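Local coordinates for protein tRNA threonylcarbamoyladenosine dehydratase (Escherichia coli, PDB 4D79) that catalyses the ATP-dependent dehydration of threonylcarbamoyladenosine at position 37 of tRNAs to its cyclic form, and can also accept sulfur from CsdA in vitro, at residues K23-F28 with M260-A264; N69-Q73 with G239-M243; Q158-I164 with M243-F248. One frame throughout, in Å; residues are numbered along the deposited sequence.

Contact 1: residues K23-F28 with M260-A264; sequences KALQLF and MMAKA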
# COMPACT_ATOMS: atom_id res chain seq x y z
N LYS B 23 -1.97 -20.80 -14.18
CA LYS B 23 -1.93 -20.15 -15.49
C LYS B 23 -1.56 -18.68 -15.34
O LYS B 23 -0.76 -18.14 -16.11
CB LYS B 23 -3.28 -20.32 -16.19
CG LYS B 23 -3.28 -19.91 -17.66
CD LYS B 23 -4.53 -20.42 -18.36
CE LYS B 23 -4.49 -20.16 -19.86
NZ LYS B 23 -4.61 -18.71 -20.19
N ALA B 24 -2.13 -18.03 -14.32
CA ALA B 24 -1.79 -16.65 -14.05
C ALA B 24 -0.32 -16.48 -13.70
O ALA B 24 0.30 -15.48 -14.07
CB ALA B 24 -2.67 -16.14 -12.92
N LEU B 25 0.26 -17.40 -12.92
CA LEU B 25 1.67 -17.25 -12.59
C LEU B 25 2.52 -17.14 -13.86
O LEU B 25 3.45 -16.32 -13.94
CB LEU B 25 2.15 -18.41 -11.72
CG LEU B 25 3.57 -18.25 -11.15
CD1 LEU B 25 3.61 -17.23 -10.00
CD2 LEU B 25 4.13 -19.61 -10.66
N GLN B 26 2.25 -17.98 -14.83
CA GLN B 26 2.99 -17.93 -16.08
C GLN B 26 2.64 -16.69 -16.89
O GLN B 26 3.52 -16.07 -17.50
CB GLN B 26 2.75 -19.20 -16.90
CG GLN B 26 3.55 -19.23 -18.18
CD GLN B 26 5.02 -19.42 -17.97
OE1 GLN B 26 5.49 -20.51 -17.61
NE2 GLN B 26 5.76 -18.34 -18.11
N LEU B 27 1.36 -16.30 -16.90
CA LEU B 27 0.97 -15.06 -17.58
C LEU B 27 1.74 -13.87 -17.04
O LEU B 27 2.21 -13.03 -17.81
CB LEU B 27 -0.54 -14.82 -17.41
CG LEU B 27 -1.13 -13.58 -18.08
CD1 LEU B 27 -1.13 -13.73 -19.61
CD2 LEU B 27 -2.54 -13.35 -17.55
N PHE B 28 1.83 -13.76 -15.71
CA PHE B 28 2.57 -12.68 -15.08
C PHE B 28 4.05 -12.76 -15.42
O PHE B 28 4.70 -11.73 -15.70
CB PHE B 28 2.37 -12.69 -13.55
CG PHE B 28 0.92 -12.51 -13.08
CD1 PHE B 28 -0.08 -12.09 -13.93
CD2 PHE B 28 0.58 -12.79 -11.74
CE1 PHE B 28 -1.40 -11.93 -13.46
CE2 PHE B 28 -0.73 -12.63 -11.29
CZ PHE B 28 -1.71 -12.20 -12.16
N MET B 260 -5.79 -8.40 -17.42
CA MET B 260 -4.93 -9.33 -18.16
C MET B 260 -5.44 -10.76 -18.04
O MET B 260 -5.47 -11.51 -19.02
CB MET B 260 -3.50 -9.24 -17.65
CG MET B 260 -2.85 -7.96 -17.92
SD MET B 260 -1.33 -7.74 -16.98
CE MET B 260 -0.39 -9.08 -17.68
N MET B 261 -5.86 -11.15 -16.84
CA MET B 261 -6.41 -12.49 -16.65
C MET B 261 -7.73 -12.65 -17.40
O MET B 261 -7.94 -13.67 -18.07
CB MET B 261 -6.58 -12.78 -15.15
CG MET B 261 -5.28 -13.04 -14.46
SD MET B 261 -5.40 -13.18 -12.68
CE MET B 261 -6.58 -14.50 -12.44
N ALA B 262 -8.58 -11.61 -17.38
CA ALA B 262 -9.86 -11.72 -18.07
C ALA B 262 -9.65 -11.85 -19.58
O ALA B 262 -10.36 -12.61 -20.25
CB ALA B 262 -10.75 -10.52 -17.77
N LYS B 263 -8.70 -11.09 -20.11
CA LYS B 263 -8.41 -11.14 -21.55
C LYS B 263 -7.87 -12.50 -21.95
O LYS B 263 -8.30 -13.08 -22.95
CB LYS B 263 -7.42 -10.04 -21.91
CG LYS B 263 -7.15 -9.91 -23.43
CD LYS B 263 -6.08 -8.86 -23.70
CE LYS B 263 -6.11 -8.36 -25.13
NZ LYS B 263 -5.03 -7.36 -25.37
N ALA B 264 -6.95 -13.06 -21.15
CA ALA B 264 -6.41 -14.37 -21.47
C ALA B 264 -7.51 -15.43 -21.46
O ALA B 264 -7.58 -16.27 -22.36
CB ALA B 264 -5.29 -14.72 -20.51

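Contact 2: residues N69-Q73 with G239-M243; sequences NTNRQ and GAATM. With ATP (adenosine-5'-triphosphate), chain K.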
# COMPACT_ATOMS: atom_id res chain seq x y z
N ASN B 69 10.28 13.59 -0.53
CA ASN B 69 9.56 12.39 -0.98
C ASN B 69 9.26 11.40 0.15
O ASN B 69 8.49 10.46 -0.06
CB ASN B 69 10.33 11.59 -2.03
CG ASN B 69 10.67 12.37 -3.31
OD1 ASN B 69 11.54 11.93 -4.04
ND2 ASN B 69 9.99 13.48 -3.58
N THR B 70 9.84 11.59 1.33
CA THR B 70 9.83 10.59 2.39
C THR B 70 8.43 10.22 2.83
O THR B 70 8.19 9.08 3.23
CB THR B 70 10.65 11.13 3.55
OG1 THR B 70 12.00 11.29 3.11
CG2 THR B 70 10.60 10.21 4.76
N ASN B 71 7.49 11.16 2.77
CA ASN B 71 6.17 10.87 3.28
C ASN B 71 5.38 9.91 2.42
O ASN B 71 4.36 9.41 2.90
CB ASN B 71 5.34 12.14 3.45
CG ASN B 71 5.07 12.85 2.12
OD1 ASN B 71 5.94 12.92 1.26
ND2 ASN B 71 3.83 13.36 1.95
N ARG B 72 5.81 9.62 1.17
CA ARG B 72 4.92 8.88 0.29
C ARG B 72 5.57 8.02 -0.80
O ARG B 72 4.83 7.51 -1.63
CB ARG B 72 3.97 9.87 -0.41
CG ARG B 72 4.72 10.76 -1.39
CD ARG B 72 4.02 12.07 -1.62
NE ARG B 72 4.58 12.86 -2.70
CZ ARG B 72 5.60 13.71 -2.58
NH1 ARG B 72 6.21 13.88 -1.43
NH2 ARG B 72 6.00 14.38 -3.64
N GLN B 73 6.89 7.82 -0.83
CA GLN B 73 7.56 7.09 -1.91
C GLN B 73 8.49 6.02 -1.34
O GLN B 73 9.29 6.28 -0.44
CB GLN B 73 8.33 8.08 -2.82
CG GLN B 73 7.41 9.19 -3.31
CD GLN B 73 8.00 10.12 -4.36
OE1 GLN B 73 8.98 9.81 -5.03
NE2 GLN B 73 7.37 11.25 -4.53
N GLY B 239 -0.95 18.13 0.42
CA GLY B 239 -0.20 17.13 1.13
C GLY B 239 -0.52 15.74 0.61
O GLY B 239 -1.39 15.54 -0.23
N ALA B 240 0.14 14.74 1.18
CA ALA B 240 -0.11 13.38 0.74
C ALA B 240 0.29 12.42 1.84
O ALA B 240 1.09 12.76 2.70
CB ALA B 240 0.67 13.07 -0.54
N ALA B 241 -0.25 11.20 1.77
CA ALA B 241 0.12 10.15 2.72
C ALA B 241 0.36 8.83 1.99
O ALA B 241 -0.39 8.48 1.07
CB ALA B 241 -0.95 9.97 3.80
N THR B 242 1.36 8.08 2.46
CA THR B 242 1.66 6.75 1.93
C THR B 242 0.41 5.89 1.84
O THR B 242 0.19 5.19 0.84
CB THR B 242 2.70 6.05 2.82
OG1 THR B 242 3.97 6.68 2.60
CG2 THR B 242 2.81 4.55 2.46
N MET B 243 -0.41 5.90 2.90
CA MET B 243 -1.54 4.98 2.97
C MET B 243 -2.48 5.15 1.80
O MET B 243 -3.12 4.19 1.38
CB MET B 243 -2.31 5.17 4.29
CG MET B 243 -1.51 4.84 5.54
SD MET B 243 -0.38 6.14 6.06
CE MET B 243 -1.58 7.36 6.64
PG ATP K . 7.86 16.76 -6.12
O1G ATP K . 7.75 17.57 -4.85
O2G ATP K . 9.26 16.28 -6.43
O3G ATP K . 7.09 17.33 -7.28
PB ATP K . 6.80 14.22 -6.80
O1B ATP K . 6.35 14.80 -8.13
O2B ATP K . 7.91 13.18 -6.72
O3B ATP K . 7.08 15.40 -5.75
PA ATP K . 4.48 12.62 -6.83
O1A ATP K . 3.46 13.55 -7.47
O2A ATP K . 4.02 11.64 -5.78
O3A ATP K . 5.53 13.57 -6.08
O5' ATP K . 5.35 11.83 -7.96
C5' ATP K . 5.14 11.97 -9.38
C4' ATP K . 6.19 11.30 -10.28
O4' ATP K . 5.81 11.27 -11.69
C3' ATP K . 7.54 12.01 -10.22
O3' ATP K . 8.60 11.12 -9.84
C2' ATP K . 7.75 12.50 -11.64
O2' ATP K . 9.12 12.56 -11.99
C1' ATP K . 6.98 11.51 -12.50
N9 ATP K . 6.79 12.05 -13.88
C8 ATP K . 6.27 13.29 -14.13
N7 ATP K . 6.20 13.57 -15.46
C5 ATP K . 6.69 12.50 -16.09
C6 ATP K . 6.88 12.16 -17.51
N6 ATP K . 6.54 13.05 -18.44
N1 ATP K . 7.40 10.98 -17.84
C2 ATP K . 7.77 10.09 -16.88
N3 ATP K . 7.63 10.33 -15.56
C4 ATP K . 7.09 11.50 -15.09
O HOH W 1 2.45 9.09 4.96

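Contact 3: residues Q158-I164 with M243-F248; sequences QIDPTQI and MVTATF. With NA (sodium ion), chain J; K (potassium ion), chain I.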
# COMPACT_ATOMS: atom_id res chain seq x y z
N GLN B 158 -5.76 13.58 0.14
CA GLN B 158 -6.71 12.54 0.48
C GLN B 158 -6.15 11.72 1.63
O GLN B 158 -4.94 11.46 1.68
CB GLN B 158 -7.03 11.69 -0.76
CG GLN B 158 -7.93 12.53 -1.68
CD GLN B 158 -8.04 12.02 -3.00
OE1 GLN B 158 -9.14 11.73 -3.44
NE2 GLN B 158 -6.91 11.88 -3.69
N ILE B 159 -7.02 11.32 2.56
CA ILE B 159 -6.59 10.57 3.75
C ILE B 159 -7.23 9.20 3.87
O ILE B 159 -6.77 8.41 4.71
CB ILE B 159 -6.86 11.36 5.05
CG1 ILE B 159 -8.36 11.46 5.35
CG2 ILE B 159 -6.24 12.74 4.96
CD1 ILE B 159 -8.67 12.00 6.78
N ASP B 160 -8.26 8.88 3.09
CA ASP B 160 -9.02 7.64 3.30
C ASP B 160 -8.80 6.60 2.19
O ASP B 160 -9.43 6.68 1.12
CB ASP B 160 -10.51 8.00 3.40
CG ASP B 160 -11.37 6.80 3.73
OD1 ASP B 160 -10.87 5.66 3.86
OD2 ASP B 160 -12.59 7.03 3.85
N PRO B 161 -7.97 5.56 2.42
CA PRO B 161 -7.73 4.56 1.36
C PRO B 161 -8.95 3.74 1.00
O PRO B 161 -8.97 3.16 -0.10
CB PRO B 161 -6.62 3.66 1.95
CG PRO B 161 -6.09 4.41 3.15
CD PRO B 161 -7.18 5.30 3.64
N THR B 162 -10.00 3.69 1.83
CA THR B 162 -11.13 2.83 1.49
C THR B 162 -12.07 3.44 0.46
O THR B 162 -13.01 2.77 0.05
CB THR B 162 -11.96 2.48 2.74
OG1 THR B 162 -12.62 3.68 3.22
CG2 THR B 162 -11.11 1.92 3.81
N GLN B 163 -11.85 4.68 0.04
CA GLN B 163 -12.69 5.30 -0.98
C GLN B 163 -12.08 5.26 -2.38
O GLN B 163 -12.70 5.76 -3.33
CB GLN B 163 -13.02 6.73 -0.58
CG GLN B 163 -13.98 6.83 0.60
CD GLN B 163 -14.48 8.23 0.85
OE1 GLN B 163 -15.16 8.84 0.01
NE2 GLN B 163 -14.15 8.75 2.02
N ILE B 164 -10.93 4.61 -2.55
CA ILE B 164 -10.27 4.50 -3.85
C ILE B 164 -11.00 3.46 -4.69
O ILE B 164 -11.36 2.39 -4.20
CB ILE B 164 -8.79 4.14 -3.65
CG1 ILE B 164 -8.11 5.20 -2.80
CG2 ILE B 164 -8.07 3.88 -4.98
CD1 ILE B 164 -6.73 4.84 -2.28
N MET B 243 -0.41 5.90 2.90
CA MET B 243 -1.54 4.98 2.97
C MET B 243 -2.48 5.15 1.80
O MET B 243 -3.12 4.19 1.38
CB MET B 243 -2.31 5.17 4.29
CG MET B 243 -1.51 4.84 5.54
SD MET B 243 -0.38 6.14 6.06
CE MET B 243 -1.58 7.36 6.64
N VAL B 244 -2.59 6.38 1.27
CA VAL B 244 -3.43 6.66 0.11
C VAL B 244 -2.66 6.52 -1.19
O VAL B 244 -3.11 5.84 -2.11
CB VAL B 244 -4.09 8.06 0.26
CG1 VAL B 244 -4.82 8.48 -1.01
CG2 VAL B 244 -5.07 8.05 1.43
N THR B 245 -1.48 7.16 -1.32
CA THR B 245 -0.82 7.17 -2.62
C THR B 245 -0.39 5.76 -3.00
O THR B 245 -0.56 5.36 -4.15
CB THR B 245 0.36 8.16 -2.65
OG1 THR B 245 1.41 7.72 -1.79
CG2 THR B 245 -0.07 9.59 -2.22
N ALA B 246 0.08 4.96 -2.02
CA ALA B 246 0.43 3.57 -2.32
C ALA B 246 -0.80 2.77 -2.70
O ALA B 246 -0.73 1.90 -3.58
CB ALA B 246 1.11 2.91 -1.12
N THR B 247 -1.93 3.03 -2.04
CA THR B 247 -3.11 2.27 -2.39
C THR B 247 -3.60 2.61 -3.79
O THR B 247 -4.15 1.73 -4.45
CB THR B 247 -4.20 2.46 -1.33
OG1 THR B 247 -3.70 1.99 -0.08
CG2 THR B 247 -5.43 1.64 -1.64
N PHE B 248 -3.44 3.87 -4.25
CA PHE B 248 -3.69 4.18 -5.66
C PHE B 248 -2.87 3.24 -6.56
O PHE B 248 -3.40 2.62 -7.48
CB PHE B 248 -3.34 5.63 -5.94
CG PHE B 248 -4.48 6.60 -5.83
CD1 PHE B 248 -5.02 6.95 -4.58
CD2 PHE B 248 -4.96 7.27 -6.95
CE1 PHE B 248 -6.06 7.89 -4.46
CE2 PHE B 248 -5.99 8.23 -6.83
CZ PHE B 248 -6.55 8.52 -5.57
NA NA J . -12.87 0.63 -0.82
K K I . -11.12 12.48 -4.60
O HOH W 2 -10.70 1.33 -1.85
O HOH W 3 -13.65 1.59 -2.83
O HOH W 4 -9.23 11.28 -6.59
O HOH W 5 -10.92 -0.41 0.46
O HOH W 6 -14.20 -0.32 1.08

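Contact 1: residues K23-F28 with M260-A264
A Met-aromatic contact between Met261 and Phe28 lies where two helices, residues 23-28 and 260-264, cross at 110° with their axes 10.8 Å apart at closest approach. Met261 SD sits 3.9 Å from Phe28 CZ and approaches the ring obliquely. The same sulfur rests 4.0 Å from Ala24 CB, one turn earlier on the first helix, so the thioether bridges two neighbouring positions of one helical face. Met261 has its CG anti to the carbonyl carbon (chi1 -74°), then runs out extended and bends only at the final bond, which leaves SD, not CE, as the atom nearest the ring. An alanine here, stripped of the thioether, would probably open a gap beside Phe28 CZ and Ala24 CB and leave the ring without its sulfur partner.

In the fold, this joins the short helix 22-29, which follows helix 7-20, to the far end of the long C-terminal helix 242-266. Leu27 supplies the second apolar element through a single branch: CD2 packs 4.1 Å from Met261 CG, with Met260 CB and Ala264 CB close by. The same methyl makes a van der Waals contact with the backbone, 3.8 Å from Leu27 CD2 to Met260 O. At the exposed rim, the Lys23 chain bends at its last torsion, bringing NZ to 4.1 Å from Ala264 CB. No hydrogen bond spans the two helices. Behind them, Phe28 meets Tyr20 of helix 7-20 edge to face, and Tyr20 touches Met261 as well.

Contact 2: residues N69-Q73 with G239-M243
Asn71 and Thr242 meet through a backbone carbonyl: Thr242 OG1 donates to Asn71 O at 2.8 Å, coming in from above the carbonyl plane. With OG1 beside its own backbone N, Thr242 can address this oxygen with both its hydroxyl and, more weakly, its amide; a water also links Asn71 O to Thr242 N. One acceptor is thus gripped from several directions at the start of helix 242-266, where Ala241 takes the N-cap position.

The Asn71 side chain donates as well as accepts; chi1 of 64° places its amide between Ala240 and Arg72. ND2 donates to Ala240 O at 2.9 Å from well above the carbonyl plane, whereas OD1 accepts from Arg72 NH1 at 2.9 Å, on a lone pair and in the plane of the guanidinium. Asn71 thus stands in the second shell and probably helps to fix the rotation of the guanidinium. Arg72 NH2 donates to ATP O3A at 2.6 Å and lies equally close to ATP O3B, while NE bonds weakly to ATP O2A. The arginine chain is extended from CG to NE, and its CD passes 3.7 Å from Ala240 CB. Gln73, also extended, sends NE2 over one face of the guanidinium and donates to ATP O2B at 3.0 Å; its OE1 is bonded to Lys85 NZ.

Loop 69-73, whose Arg72 and Gln73 hold the ATP phosphates, lies between strand 56-60 and helix 85-96 and is pressed against the start of helix 242-266, with Trp44 of helix 42-51 touching Thr242 and Arg51 of the second subunit bonded to Thr70 O.

Contact 3: residues Q158-I164 with M243-F248
With chi1 at -58°, Ile164 turns CG1 away from its carbonyl carbon, and the extended chain beyond brings CD1 between Thr247 and Phe248: it stands 3.5 Å from Thr247 CG2 and 3.6 Å from Phe248 CD1. Its other branch, CG2, lies over one face of the Phe248 ring. The setting is the Rossmann-like ATP-binding fold of the HesA/MoeB/ThiF family: the loop ahead of strand 164-168, one of the two edge strands of the mixed sheet within this chain, runs against the first turns of helix 242-266, with Val204 of strand 202-206 backing both Ile164 and Phe248.

Val244 fits against the other end of the loop. Its CG1 meets Gln158 CB, while CG2 nestles against the backbone, 3.4 Å from Gln158 O. Between these two patches Pro161 brings CG to 3.5 Å from Met243 O, a carbonyl that is already the acceptor for Thr247 OG1 at 2.7 Å; the ring packs beside an occupied oxygen.

Gln158 divides its amide between two tasks. OE1 binds the potassium ion at 2.4 Å together with the backbone oxygens of Gln174, Ser206 and Glu208, whereas NE2 hydrogen-bonds to Gly154 O and comes near Phe248 CZ, the two side chains crossing at about a right angle with amide and ring planes 56° apart. This double hold probably fixes the rotation of the amide.

Asp160 OD1 accepts from Thr162 N, two residues on, an Asx turn at the start of the 3-10 segment 161-163. Thr162 OG1 donates to OD1 from the same face of the carboxylate, and OD2 accepts from Gln163 NE2. The turn carries Thr162 to the subunit interface, where its O binds the sodium ion at 2.3 Å, shared with Thr162 O of the second subunit.

From the N terminus, residues 23-28 come first and wait longest for their partner: contact 1 closes only at 260-264, encompassing the other two. Next come the nucleotide loop 69-73 and the metal-binding loop 158-164. The chain then returns to 239-243, closing contact 2, and runs straight on into 243-248, closing contact 3, so these two loops cross and share Met243. Their centres lie about 11 Å apart, and both touch the second subunit. Contacts 1 and 2 lie on opposite sides of the chain's centre, about 31 Å apart between centres. One long helix, 242-266, thus ties the ATP site and the sheet edge to the N-terminal helices.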